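Local coordinates for ferric-siderophore receptor protein (Streptomyces coelicolor, PDB 2X4L) that probably binds iron-loaded siderophores outside the cell membrane and delivers them for uptake, as a solute-binding protein of family 8, at residues F51-Y61 / E299-C307; A260-R268 / A287-P298. All coordinates share one frame; numbering follows the deposited sequence.

Interaction 1: F51-Y61 / E299-C307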
ATOM      1  N   PHE A  51       9.907   2.344   6.896  1.00  7.87           N
ATOM      2  CA  PHE A  51       8.839   3.137   6.353  1.00  7.24           C
ATOM      3  C   PHE A  51       7.584   2.779   7.196  1.00  8.31           C
ATOM      4  O   PHE A  51       7.381   1.616   7.546  1.00  9.27           O
ATOM      5  CB  PHE A  51       8.634   2.743   4.885  1.00  8.92           C
ATOM      6  CG  PHE A  51       7.447   3.442   4.278  1.00  7.20           C
ATOM      7  CD1 PHE A  51       7.505   4.813   4.077  1.00  8.38           C
ATOM      8  CD2 PHE A  51       6.339   2.722   3.861  1.00  8.97           C
ATOM      9  CE1 PHE A  51       6.415   5.497   3.563  1.00  8.92           C
ATOM     10  CE2 PHE A  51       5.239   3.412   3.337  1.00 10.31           C
ATOM     11  CZ  PHE A  51       5.274   4.817   3.173  1.00  7.33           C
ATOM     12  N   THR A  52       6.762   3.817   7.465  1.00  8.23           N
ATOM     13  CA  THR A  52       5.636   3.577   8.361  1.00  8.29           C
ATOM     14  C   THR A  52       4.834   2.327   7.942  1.00  9.03           C
ATOM     15  O   THR A  52       4.457   1.532   8.790  1.00  8.58           O
ATOM     16  CB  THR A  52       4.767   4.789   8.389  1.00  8.84           C
ATOM     17  OG1 THR A  52       5.609   5.839   8.894  1.00 10.80           O
ATOM     18  CG2 THR A  52       3.575   4.565   9.370  1.00 10.33           C
ATOM     19  N   GLY A  53       4.513   2.185   6.637  1.00  7.42           N
ATOM     20  CA  GLY A  53       3.659   1.046   6.208  1.00  8.08           C
ATOM     21  C   GLY A  53       4.345  -0.287   6.429  1.00  8.85           C
ATOM     22  O   GLY A  53       3.630  -1.307   6.617  1.00 10.06           O
ATOM     23  N   VAL A  54       5.658  -0.326   6.328  1.00  7.90           N
ATOM     24  CA  VAL A  54       6.417  -1.558   6.609  1.00  8.79           C
ATOM     25  C   VAL A  54       6.448  -1.836   8.112  1.00  9.91           C
ATOM     26  O   VAL A  54       6.166  -2.960   8.599  1.00 10.26           O
ATOM     27  CB  VAL A  54       7.850  -1.459   6.040  1.00  8.35           C
ATOM     28  CG1 VAL A  54       8.717  -2.656   6.531  1.00 11.40           C
ATOM     29  CG2 VAL A  54       7.748  -1.452   4.506  1.00 10.76           C
ATOM     30  N   ALA A  55       6.642  -0.773   8.932  1.00 10.14           N
ATOM     31  CA  ALA A  55       6.528  -0.977  10.422  1.00 10.01           C
ATOM     32  C   ALA A  55       5.137  -1.496  10.773  1.00 10.42           C
ATOM     33  O   ALA A  55       5.011  -2.361  11.670  1.00 11.21           O
ATOM     34  CB  ALA A  55       6.755   0.367  11.115  1.00 10.31           C
ATOM     35  N   ALA A  56       4.086  -1.008  10.085  1.00  9.03           N
ATOM     36  CA  ALA A  56       2.713  -1.430  10.404  1.00 10.38           C
ATOM     37  C   ALA A  56       2.599  -2.941  10.144  1.00 11.07           C
ATOM     38  O   ALA A  56       1.966  -3.717  10.943  1.00 11.83           O
ATOM     39  CB  ALA A  56       1.721  -0.615   9.583  1.00  9.37           C
ATOM     40  N   ALA A  57       3.199  -3.383   9.023  1.00 11.49           N
ATOM     41  CA  ALA A  57       3.149  -4.855   8.698  1.00 11.18           C
ATOM     42  C   ALA A  57       3.912  -5.679   9.730  1.00 12.34           C
ATOM     43  O   ALA A  57       3.369  -6.688  10.250  1.00 13.17           O
ATOM     44  CB  ALA A  57       3.745  -5.107   7.315  1.00 11.84           C
ATOM     45  N   LEU A  58       5.120  -5.230  10.037  1.00 11.30           N
ATOM     46  CA  LEU A  58       5.933  -5.979  11.005  1.00 12.95           C
ATOM     47  C   LEU A  58       5.228  -6.025  12.363  1.00 14.75           C
ATOM     48  O   LEU A  58       5.284  -7.093  13.026  1.00 15.20           O
ATOM     49  CB  LEU A  58       7.292  -5.289  11.211  1.00 12.27           C
ATOM     50  CG  LEU A  58       8.142  -5.449   9.973  1.00 14.31           C
ATOM     51  CD1 LEU A  58       9.443  -4.652  10.032  1.00 14.83           C
ATOM     52  CD2 LEU A  58       8.518  -6.911   9.739  1.00 17.64           C
ATOM     53  N   PHE A  59       4.542  -4.946  12.777  1.00 13.83           N
ATOM     54  CA  PHE A  59       3.792  -4.936  14.034  1.00 13.63           C
ATOM     55  C   PHE A  59       2.777  -6.105  14.094  1.00 15.07           C
ATOM     56  O   PHE A  59       2.600  -6.734  15.193  1.00 16.51           O
ATOM     57  CB  PHE A  59       3.049  -3.611  14.161  1.00 15.76           C
ATOM     58  CG  PHE A  59       2.296  -3.485  15.464  1.00 15.54           C
ATOM     59  CD1 PHE A  59       2.943  -3.007  16.617  1.00 20.92           C
ATOM     60  CD2 PHE A  59       0.967  -3.877  15.548  1.00 17.99           C
ATOM     61  CE1 PHE A  59       2.260  -2.938  17.798  1.00 20.95           C
ATOM     62  CE2 PHE A  59       0.254  -3.817  16.789  1.00 21.57           C
ATOM     63  CZ  PHE A  59       0.941  -3.316  17.909  1.00 20.63           C
ATOM     64  N   ASP A  60       2.082  -6.374  12.981  1.00 14.79           N
ATOM     65  CA  ASP A  60       1.085  -7.454  13.007  1.00 14.74           C
ATOM     66  C   ASP A  60       1.697  -8.867  13.159  1.00 17.08           C
ATOM     67  O   ASP A  60       0.969  -9.860  13.415  1.00 18.48           O
ATOM     68  CB  ASP A  60       0.303  -7.385  11.688  1.00 14.24           C
ATOM     69  CG  ASP A  60      -0.691  -6.291  11.684  1.00 15.33           C
ATOM     70  OD1 ASP A  60      -0.927  -5.599  12.683  1.00 13.83           O
ATOM     71  OD2 ASP A  60      -1.306  -6.075  10.618  1.00 13.88           O
ATOM     72  N   TYR A  61       3.011  -8.948  12.931  1.00 16.09           N
ATOM     73  CA  TYR A  61       3.762 -10.192  13.224  1.00 17.92           C
ATOM     74  C   TYR A  61       4.547 -10.089  14.505  1.00 19.66           C
ATOM     75  O   TYR A  61       5.395 -10.912  14.714  1.00 22.43           O
ATOM     76  CB  TYR A  61       4.714 -10.408  12.068  1.00 18.52           C
ATOM     77  CG  TYR A  61       3.960 -10.628  10.778  1.00 15.81           C
ATOM     78  CD1 TYR A  61       2.945 -11.602  10.704  1.00 19.32           C
ATOM     79  CD2 TYR A  61       4.216  -9.866   9.614  1.00 14.15           C
ATOM     80  CE1 TYR A  61       2.219 -11.833   9.523  1.00 22.69           C
ATOM     81  CE2 TYR A  61       3.476 -10.133   8.413  1.00 13.32           C
ATOM     82  CZ  TYR A  61       2.482 -11.138   8.396  1.00 16.47           C
ATOM     83  OH  TYR A  61       1.751 -11.308   7.223  1.00 16.07           O
ATOM     84  N   GLU A 299      -0.885   1.637  -1.355  1.00  8.85           N
ATOM     85  CA  GLU A 299       0.296   1.100  -0.599  1.00  8.04           C
ATOM     86  C   GLU A 299      -0.251   0.137   0.453  1.00  9.95           C
ATOM     87  O   GLU A 299      -0.366   0.497   1.648  1.00  9.45           O
ATOM     88  CB  GLU A 299       1.042   2.211   0.102  1.00  8.17           C
ATOM     89  CG  GLU A 299       1.695   3.152  -0.956  1.00  9.48           C
ATOM     90  CD  GLU A 299       2.625   4.149  -0.320  1.00  7.78           C
ATOM     91  OE1 GLU A 299       3.468   3.767   0.516  1.00  9.58           O
ATOM     92  OE2 GLU A 299       2.479   5.370  -0.628  1.00 10.36           O
ATOM     93  N   PRO A 300      -0.640  -1.076   0.085  1.00  8.52           N
ATOM     94  CA  PRO A 300      -1.077  -2.045   1.108  1.00  8.36           C
ATOM     95  C   PRO A 300      -0.001  -2.160   2.168  1.00  8.82           C
ATOM     96  O   PRO A 300       1.221  -2.078   1.892  1.00 10.53           O
ATOM     97  CB  PRO A 300      -1.173  -3.380   0.325  1.00  9.51           C
ATOM     98  CG  PRO A 300      -1.524  -2.886  -1.092  1.00  9.97           C
ATOM     99  CD  PRO A 300      -0.654  -1.658  -1.294  1.00  8.76           C
ATOM    100  N   ILE A 301      -0.463  -2.336   3.410  1.00  8.89           N
ATOM    101  CA  ILE A 301       0.419  -2.729   4.515  1.00 10.44           C
ATOM    102  C   ILE A 301       0.565  -4.220   4.339  1.00  9.71           C
ATOM    103  O   ILE A 301      -0.402  -4.994   4.329  1.00 11.18           O
ATOM    104  CB  ILE A 301      -0.249  -2.419   5.850  1.00  9.10           C
ATOM    105  CG1 ILE A 301      -0.463  -0.898   6.026  1.00 12.02           C
ATOM    106  CG2 ILE A 301       0.540  -3.058   6.975  1.00 10.90           C
ATOM    107  CD1 ILE A 301      -1.499  -0.571   7.169  1.00 12.72           C
ATOM    108  N   LEU A 302       1.812  -4.637   4.183  1.00  9.76           N
ATOM    109  CA  LEU A 302       2.134  -6.009   3.742  1.00 10.54           C
ATOM    110  C   LEU A 302       2.068  -7.092   4.878  1.00 11.76           C
ATOM    111  O   LEU A 302       3.023  -7.847   5.084  1.00 13.17           O
ATOM    112  CB  LEU A 302       3.452  -5.973   3.006  1.00 10.57           C
ATOM    113  CG  LEU A 302       3.473  -5.154   1.707  1.00 10.91           C
ATOM    114  CD1 LEU A 302       4.904  -4.965   1.224  1.00 12.75           C
ATOM    115  CD2 LEU A 302       2.585  -5.816   0.678  1.00 14.31           C
ATOM    116  N   SER A 303       0.935  -7.088   5.597  1.00 11.75           N
ATOM    117  CA  SER A 303       0.561  -8.197   6.466  1.00 12.96           C
ATOM    118  C   SER A 303      -0.736  -8.788   5.950  1.00 13.14           C
ATOM    119  O   SER A 303      -1.547  -8.124   5.351  1.00 13.12           O
ATOM    120  CB  SER A 303       0.393  -7.815   7.930  1.00 13.10           C
ATOM    121  OG  SER A 303      -0.685  -6.925   8.046  1.00 13.36           O
ATOM    122  N   TYR A 304      -0.894 -10.091   6.169  1.00 13.62           N
ATOM    123  CA  TYR A 304      -2.192 -10.674   5.770  1.00 12.83           C
ATOM    124  C   TYR A 304      -3.329  -9.997   6.482  1.00 12.74           C
ATOM    125  O   TYR A 304      -4.394  -9.758   5.840  1.00 13.88           O
ATOM    126  CB  TYR A 304      -2.211 -12.230   5.977  1.00 14.83           C
ATOM    127  CG  TYR A 304      -1.235 -12.908   5.034  1.00 14.00           C
ATOM    128  CD1 TYR A 304      -1.495 -13.008   3.653  1.00 13.60           C
ATOM    129  CD2 TYR A 304       0.018 -13.361   5.512  1.00 18.82           C
ATOM    130  CE1 TYR A 304      -0.548 -13.587   2.763  1.00 16.35           C
ATOM    131  CE2 TYR A 304       0.933 -13.930   4.640  1.00 18.72           C
ATOM    132  CZ  TYR A 304       0.631 -14.091   3.311  1.00 18.07           C
ATOM    133  OH  TYR A 304       1.544 -14.625   2.464  1.00 20.71           O
ATOM    134  N   ASP A 305      -3.143  -9.617   7.730  1.00 13.96           N
ATOM    135  CA  ASP A 305      -4.157  -8.980   8.500  1.00 14.65           C
ATOM    136  C   ASP A 305      -4.649  -7.717   7.800  1.00 12.93           C
ATOM    137  O   ASP A 305      -5.844  -7.416   7.789  1.00 17.79           O
ATOM    138  CB  ASP A 305      -3.543  -8.637   9.862  1.00 15.88           C
ATOM    139  CG  ASP A 305      -4.459  -7.979  10.684  1.00 23.25           C
ATOM    140  OD1 ASP A 305      -4.931  -8.591  11.635  1.00 31.19           O
ATOM    141  OD2 ASP A 305      -4.813  -6.869  10.283  1.00 27.16           O
ATOM    142  N   LYS A 306      -3.695  -6.923   7.378  1.00 12.29           N
ATOM    143  CA  LYS A 306      -4.110  -5.667   6.735  1.00 11.72           C
ATOM    144  C   LYS A 306      -4.479  -5.723   5.284  1.00 10.61           C
ATOM    145  O   LYS A 306      -5.059  -4.783   4.721  1.00 11.15           O
ATOM    146  CB  LYS A 306      -3.007  -4.610   6.921  1.00 10.09           C
ATOM    147  CG  LYS A 306      -2.758  -4.209   8.351  1.00 10.99           C
ATOM    148  CD  LYS A 306      -3.940  -3.503   8.968  1.00 11.89           C
ATOM    149  CE  LYS A 306      -3.712  -3.228  10.482  1.00 14.76           C
ATOM    150  NZ  LYS A 306      -3.541  -4.533  11.276  1.00 15.53           N
ATOM    151  N   CYS A 307      -4.198  -6.850   4.644  1.00 10.32           N
ATOM    152  CA  CYS A 307      -4.649  -7.000   3.237  1.00 10.32           C
ATOM    153  C   CYS A 307      -5.982  -7.725   3.099  1.00 10.01           C
ATOM    154  O   CYS A 307      -6.655  -7.641   2.090  1.00 11.85           O
ATOM    155  CB  CYS A 307      -3.587  -7.808   2.441  1.00 10.61           C
ATOM    156  SG  CYS A 307      -2.148  -6.658   2.071  1.00 12.31           S
TER
HETATM  157  O   HOH W   1       4.057  -2.841   4.332  1.00  7.33           O
HETATM  158  O   HOH W   2       3.028 -10.608   5.080  1.00  8.80           O

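Interaction 2: A260-R268 / A287-P298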
ATOM      1  N   ALA A 260     -18.207   3.729 -14.834  1.00 16.55           N
ATOM      2  CA  ALA A 260     -17.782   2.861 -13.762  1.00 16.37           C
ATOM      3  C   ALA A 260     -18.966   2.590 -12.840  1.00 15.44           C
ATOM      4  O   ALA A 260     -19.865   3.451 -12.679  1.00 16.35           O
ATOM      5  CB  ALA A 260     -16.653   3.512 -13.001  1.00 17.96           C
ATOM      6  N   ASP A 261     -19.029   1.387 -12.271  1.00 13.27           N
ATOM      7  CA  ASP A 261     -20.046   1.007 -11.355  1.00 14.55           C
ATOM      8  C   ASP A 261     -19.583   1.110  -9.889  1.00 12.76           C
ATOM      9  O   ASP A 261     -20.344   1.475  -8.989  1.00 14.32           O
ATOM     10  CB  ASP A 261     -20.519  -0.413 -11.655  1.00 15.26           C
ATOM     11  CG  ASP A 261     -20.947  -0.537 -13.065  1.00 15.35           C
ATOM     12  OD1 ASP A 261     -21.777   0.283 -13.520  1.00 17.61           O
ATOM     13  OD2 ASP A 261     -20.360  -1.274 -13.887  1.00 14.51           O
ATOM     14  N   VAL A 262     -18.306   0.767  -9.648  1.00 10.98           N
ATOM     15  CA  VAL A 262     -17.714   0.871  -8.302  1.00 11.04           C
ATOM     16  C   VAL A 262     -16.432   1.679  -8.501  1.00 10.34           C
ATOM     17  O   VAL A 262     -15.641   1.397  -9.447  1.00 11.12           O
ATOM     18  CB  VAL A 262     -17.331  -0.521  -7.739  1.00 10.67           C
ATOM     19  CG1 VAL A 262     -16.541  -0.359  -6.466  1.00 13.66           C
ATOM     20  CG2 VAL A 262     -18.602  -1.312  -7.520  1.00 12.76           C
ATOM     21  N   ILE A 263     -16.237   2.691  -7.669  1.00 10.55           N
ATOM     22  CA  ILE A 263     -14.936   3.448  -7.679  1.00 10.70           C
ATOM     23  C   ILE A 263     -14.201   3.180  -6.375  1.00 10.00           C
ATOM     24  O   ILE A 263     -14.814   3.266  -5.291  1.00 10.94           O
ATOM     25  CB  ILE A 263     -15.217   4.926  -7.863  1.00 11.09           C
ATOM     26  CG1 ILE A 263     -15.999   5.134  -9.125  1.00 13.22           C
ATOM     27  CG2 ILE A 263     -13.859   5.705  -7.858  1.00 10.80           C
ATOM     28  CD1 ILE A 263     -16.432   6.691  -9.347  1.00 15.04           C
ATOM     29  N   ILE A 264     -12.894   2.823  -6.490  1.00  8.48           N
ATOM     30  CA  ILE A 264     -12.048   2.604  -5.337  1.00  8.45           C
ATOM     31  C   ILE A 264     -11.042   3.747  -5.290  1.00  9.43           C
ATOM     32  O   ILE A 264     -10.299   3.963  -6.298  1.00 10.26           O
ATOM     33  CB  ILE A 264     -11.457   1.218  -5.324  1.00  8.42           C
ATOM     34  CG1 ILE A 264     -10.453   0.896  -6.467  1.00  8.91           C
ATOM     35  CG2 ILE A 264     -12.697   0.179  -5.451  1.00 10.85           C
ATOM     36  CD1 ILE A 264      -9.731  -0.487  -6.388  1.00 10.35           C
ATOM     37  N   MET A 265     -11.097   4.557  -4.226  1.00  8.47           N
ATOM     38  CA  MET A 265     -10.322   5.798  -4.164  1.00  8.81           C
ATOM     39  C   MET A 265      -9.162   5.679  -3.167  1.00  8.83           C
ATOM     40  O   MET A 265      -9.331   5.302  -2.017  1.00  9.81           O
ATOM     41  CB  MET A 265     -11.220   6.950  -3.704  1.00 11.51           C
ATOM     42  CG  MET A 265     -12.247   7.380  -4.817  1.00 12.47           C
ATOM     43  SD  MET A 265     -11.537   7.931  -6.288  1.00 10.37           S
ATOM     44  CE  MET A 265     -10.759   9.461  -5.743  1.00 13.66           C
ATOM     45  N   ASP A 266      -8.000   6.123  -3.634  1.00  8.08           N
ATOM     46  CA  ASP A 266      -6.778   6.208  -2.851  1.00  8.49           C
ATOM     47  C   ASP A 266      -7.098   6.789  -1.455  1.00  8.52           C
ATOM     48  O   ASP A 266      -7.703   7.884  -1.324  1.00 10.37           O
ATOM     49  CB  ASP A 266      -5.852   7.174  -3.606  1.00  9.61           C
ATOM     50  CG  ASP A 266      -4.386   7.136  -3.162  1.00  8.41           C
ATOM     51  OD1 ASP A 266      -4.053   6.744  -2.060  1.00 10.34           O
ATOM     52  OD2 ASP A 266      -3.621   7.598  -4.041  1.00  9.64           O
ATOM     53  N   ASP A 267      -6.595   6.093  -0.452  1.00  9.00           N
ATOM     54  CA  ASP A 267      -6.805   6.448   0.928  1.00  9.66           C
ATOM     55  C   ASP A 267      -5.655   7.223   1.605  1.00  9.12           C
ATOM     56  O   ASP A 267      -5.759   7.560   2.822  1.00 11.79           O
ATOM     57  CB  ASP A 267      -7.091   5.185   1.707  1.00 10.80           C
ATOM     58  CG  ASP A 267      -5.961   4.175   1.681  1.00 11.28           C
ATOM     59  OD1 ASP A 267      -4.928   4.361   1.071  1.00  9.80           O
ATOM     60  OD2 ASP A 267      -6.165   3.120   2.437  1.00 11.45           O
ATOM     61  N   ARG A 268      -4.598   7.549   0.855  1.00  8.44           N
ATOM     62  CA  ARG A 268      -3.416   8.063   1.561  1.00  8.88           C
ATOM     63  C   ARG A 268      -3.455   9.518   1.940  1.00 13.07           C
ATOM     64  O   ARG A 268      -4.232  10.287   1.348  1.00 13.46           O
ATOM     65  CB  ARG A 268      -2.195   7.774   0.647  1.00  8.61           C
ATOM     66  CG  ARG A 268      -1.901   6.255   0.550  1.00 11.04           C
ATOM     67  CD  ARG A 268      -0.791   5.954  -0.450  1.00 11.45           C
ATOM     68  NE  ARG A 268      -1.192   6.428  -1.796  1.00  9.63           N
ATOM     69  CZ  ARG A 268      -0.338   6.885  -2.660  1.00 14.70           C
ATOM     70  NH1 ARG A 268       1.001   6.766  -2.459  1.00 17.29           N
ATOM     71  NH2 ARG A 268      -0.835   7.429  -3.765  1.00 15.68           N
ATOM     72  N   ALA A 287     -21.721   6.176 -10.018  1.00 15.39           N
ATOM     73  CA  ALA A 287     -21.214   5.406  -8.893  1.00 16.14           C
ATOM     74  C   ALA A 287     -21.277   6.211  -7.602  1.00 15.91           C
ATOM     75  O   ALA A 287     -21.647   5.682  -6.554  1.00 18.51           O
ATOM     76  CB  ALA A 287     -19.788   4.947  -9.165  1.00 15.51           C
ATOM     77  N   VAL A 288     -20.917   7.489  -7.675  1.00 15.79           N
ATOM     78  CA  VAL A 288     -20.953   8.342  -6.462  1.00 16.82           C
ATOM     79  C   VAL A 288     -22.414   8.564  -5.981  1.00 19.24           C
ATOM     80  O   VAL A 288     -22.697   8.377  -4.785  1.00 19.42           O
ATOM     81  CB  VAL A 288     -20.295   9.684  -6.778  1.00 15.51           C
ATOM     82  CG1 VAL A 288     -20.368  10.615  -5.592  1.00 18.33           C
ATOM     83  CG2 VAL A 288     -18.854   9.420  -7.123  1.00 17.27           C
ATOM     84  N   LYS A 289     -23.305   8.793  -6.925  1.00 20.25           N
ATOM     85  CA  LYS A 289     -24.717   8.978  -6.591  1.00 21.52           C
ATOM     86  C   LYS A 289     -25.282   7.716  -6.026  1.00 19.65           C
ATOM     87  O   LYS A 289     -26.156   7.792  -5.141  1.00 21.80           O
ATOM     88  CB  LYS A 289     -25.492   9.407  -7.833  1.00 22.07           C
ATOM     89  CG  LYS A 289     -25.244  10.888  -8.196  1.00 26.38           C
ATOM     90  CD  LYS A 289     -25.535  11.004  -9.684  1.00 35.80           C
ATOM     91  CE  LYS A 289     -26.885  11.477  -9.992  1.00 40.14           C
ATOM     92  NZ  LYS A 289     -26.831  11.594 -11.484  1.00 45.55           N
ATOM     93  N   ALA A 290     -24.823   6.549  -6.526  1.00 18.26           N
ATOM     94  CA  ALA A 290     -25.319   5.247  -5.982  1.00 18.92           C
ATOM     95  C   ALA A 290     -24.662   4.846  -4.667  1.00 19.42           C
ATOM     96  O   ALA A 290     -25.003   3.817  -4.099  1.00 20.66           O
ATOM     97  CB  ALA A 290     -25.216   4.071  -7.035  1.00 17.36           C
ATOM     98  N   GLY A 291     -23.718   5.620  -4.187  1.00 18.20           N
ATOM     99  CA  GLY A 291     -23.038   5.219  -2.957  1.00 17.93           C
ATOM    100  C   GLY A 291     -22.067   4.065  -3.123  1.00 18.85           C
ATOM    101  O   GLY A 291     -21.873   3.309  -2.173  1.00 22.38           O
ATOM    102  N   GLN A 292     -21.551   3.816  -4.340  1.00 16.50           N
ATOM    103  CA  GLN A 292     -20.707   2.679  -4.684  1.00 13.84           C
ATOM    104  C   GLN A 292     -19.229   3.074  -4.786  1.00 12.70           C
ATOM    105  O   GLN A 292     -18.565   2.803  -5.740  1.00 13.77           O
ATOM    106  CB  GLN A 292     -21.227   2.000  -5.968  1.00 13.04           C
ATOM    107  CG  GLN A 292     -22.560   1.388  -5.656  1.00 14.80           C
ATOM    108  CD  GLN A 292     -23.297   0.772  -6.826  1.00 15.18           C
ATOM    109  OE1 GLN A 292     -22.843   0.755  -7.968  1.00 17.45           O
ATOM    110  NE2 GLN A 292     -24.461   0.246  -6.520  1.00 15.26           N
ATOM    111  N   VAL A 293     -18.759   3.793  -3.797  1.00 12.98           N
ATOM    112  CA  VAL A 293     -17.358   4.266  -3.689  1.00 11.63           C
ATOM    113  C   VAL A 293     -16.845   3.679  -2.388  1.00 11.71           C
ATOM    114  O   VAL A 293     -17.440   3.816  -1.296  1.00 14.03           O
ATOM    115  CB  VAL A 293     -17.308   5.786  -3.663  1.00 12.26           C
ATOM    116  CG1 VAL A 293     -15.855   6.294  -3.554  1.00 13.38           C
ATOM    117  CG2 VAL A 293     -17.945   6.416  -4.981  1.00 14.04           C
ATOM    118  N   ILE A 294     -15.665   3.062  -2.470  1.00 10.74           N
ATOM    119  CA  ILE A 294     -14.951   2.605  -1.310  1.00 10.00           C
ATOM    120  C   ILE A 294     -13.546   3.020  -1.322  1.00  9.75           C
ATOM    121  O   ILE A 294     -13.075   3.619  -2.324  1.00 10.26           O
ATOM    122  CB  ILE A 294     -15.021   1.051  -1.203  1.00 10.95           C
ATOM    123  CG1 ILE A 294     -14.379   0.337  -2.382  1.00 10.14           C
ATOM    124  CG2 ILE A 294     -16.492   0.590  -0.936  1.00 13.11           C
ATOM    125  CD1 ILE A 294     -14.052  -1.184  -2.058  1.00 12.55           C
ATOM    126  N   ALA A 295     -12.725   2.650  -0.338  1.00 10.34           N
ATOM    127  CA  ALA A 295     -11.286   2.941  -0.370  1.00  8.65           C
ATOM    128  C   ALA A 295     -10.511   1.941  -1.203  1.00  9.34           C
ATOM    129  O   ALA A 295     -10.905   0.772  -1.339  1.00 11.26           O
ATOM    130  CB  ALA A 295     -10.758   2.931   1.073  1.00 10.78           C
ATOM    131  N   ARG A 296      -9.409   2.436  -1.756  1.00  9.37           N
ATOM    132  CA  ARG A 296      -8.349   1.641  -2.252  1.00  8.49           C
ATOM    133  C   ARG A 296      -7.097   1.986  -1.415  1.00  8.86           C
ATOM    134  O   ARG A 296      -6.905   3.187  -1.156  1.00 10.00           O
ATOM    135  CB  ARG A 296      -7.996   2.021  -3.705  1.00  9.00           C
ATOM    136  CG  ARG A 296      -6.781   1.186  -4.236  1.00  9.88           C
ATOM    137  CD  ARG A 296      -6.290   1.640  -5.640  1.00 10.33           C
ATOM    138  NE  ARG A 296      -5.075   0.906  -5.906  1.00  9.13           N
ATOM    139  CZ  ARG A 296      -4.121   1.349  -6.724  1.00  9.55           C
ATOM    140  NH1 ARG A 296      -4.233   2.556  -7.356  1.00 11.23           N
ATOM    141  NH2 ARG A 296      -2.972   0.633  -6.790  1.00  9.62           N
ATOM    142  N   SER A 297      -6.249   0.984  -1.110  1.00  9.26           N
ATOM    143  CA  SER A 297      -4.945   1.277  -0.494  1.00  8.27           C
ATOM    144  C   SER A 297      -3.847   1.025  -1.528  1.00  9.09           C
ATOM    145  O   SER A 297      -3.411  -0.130  -1.707  1.00  9.49           O
ATOM    146  CB  SER A 297      -4.765   0.360   0.723  1.00  7.71           C
ATOM    147  OG  SER A 297      -5.686   0.696   1.724  1.00  9.47           O
ATOM    148  N   PRO A 298      -3.397   2.074  -2.267  1.00  8.84           N
ATOM    149  CA  PRO A 298      -2.377   1.802  -3.290  1.00  9.11           C
ATOM    150  C   PRO A 298      -1.040   1.405  -2.666  1.00  8.43           C
ATOM    151  O   PRO A 298      -0.195   0.912  -3.356  1.00 10.03           O
ATOM    152  CB  PRO A 298      -2.236   3.144  -4.066  1.00  9.04           C
ATOM    153  CG  PRO A 298      -3.551   3.847  -3.707  1.00  8.85           C
ATOM    154  CD  PRO A 298      -3.803   3.484  -2.236  1.00  8.82           C
TER
HETATM  155  O   HOH W   3     -19.686   6.199 -12.094  1.00 13.86           O

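Interaction 1: F51-Y61 / E299-C307
G53 and A57, one turn apart on helix 52-60, lie against the irregular segment 299-303: G53 CA is 5.3 Å from I301 CA and A57 CA 4.8 Å from S303 CA. The small residues admit I301: its CG2, anti to the backbone N, enters beside the helix, 3.4 Å from A57 N and close to the methyls of A56 and A57. Water 1 links G53 O, by a weak bond, to L302 N. At the polar end D60 OD2 accepts from S303 OG at 2.8 Å through the anti lone pair, while K306 NZ, also 2.8 Å from OD2, comes to the syn side, 16° out of the carboxylate plane. Two donors thus grip this one oxygen of the buried D60. K306 reaches back because its chain bends at chi2 and chi4; NZ also bridges D305 OD2 and D85, so its charge probably offsets the proximity of the carboxylates. S303 OG in turn accepts from K306 N, an N-cap bond opening helix 304-320. Y61 brings its hydroxyl to the same helix start, where Y304 N donates to OH (3.1 Å, 161°), and water 2 joins OH to L302 O. At the far end E299 OE1 approaches F51 CE2, but its carboxylate is held by R268 and W126. Such a capped helix start ties the parallel-sheet lobe to the segment leading from the mixed-sheet lobe into helix 304-320, as expected of a two-lobed periplasmic-binding-protein fold.

Interaction 2: A260-R268 / A287-P298
I263 and V293, I264 and I294, M265 and A295, and D266 and R296 pair in register as two parallel strands of the mixed sheet, 262-266 beside 293-296, whose axes approach to 3.9 Å. The ladder alternates: I263 N donates to Q292 O, I294 N to I263 O, M265 N to I294 O and R296 N to M265 O. That last bond is straight at its hydrogen (175°), yet its donor stands well above the carbonyl plane. Packing is tightest on the face carrying I264 and I294, covered by helix 304-320. The two side chains run side by side, with I264 CG2 3.5 Å from I294 CG1, and I264 CD1 also meets the aliphatic stem of R296. The other face closes more loosely: I263 CB is 4.2 Å from V293 CG2, while I263 CD1 rests on A287 CB and W282 adds cover. Beyond them the edge opens to solvent at A295 and at G291, the Schellman end of the preceding helix. P298 packs against two groups: its CD meets D266 OD1 at 3.3 Å, and its CB lies 3.6 Å above the R296 guanidinium, over its centre. R296 NH2 forms a salt bridge with D221. R268 holds D266 side-on, NE to OD1 and NH2 to OD2, while its NH1 pairs with E299; S205 also bonds OD2. Alongside, S297 OG donates to D267 OD2 over 2.6 Å, from above the carboxylate plane.

In the fold
The centres of interactions 1 and 2 lie about 22 Å apart, yet the chain runs directly from one into the other: strand 293-296 leads through P298 and E299 to helix 304-320. In sequence order, 51-61 comes first, then both segments of interaction 2, then 299-307. Interaction 1 belongs to the region of the five-stranded parallel sheet that contains strand 48-51; interaction 2 belongs to the six-stranded mixed sheet. Helix 304-320 serves both, since it begins in interaction 1 and its later turns cover interaction 2. A salt bridge from E299 OE2 to R268 NH1, 2.7 Å, ties the connecting segment to the residues just after strand 262-266 as it passes toward helix 52-60, consistent with a two-lobed binding protein.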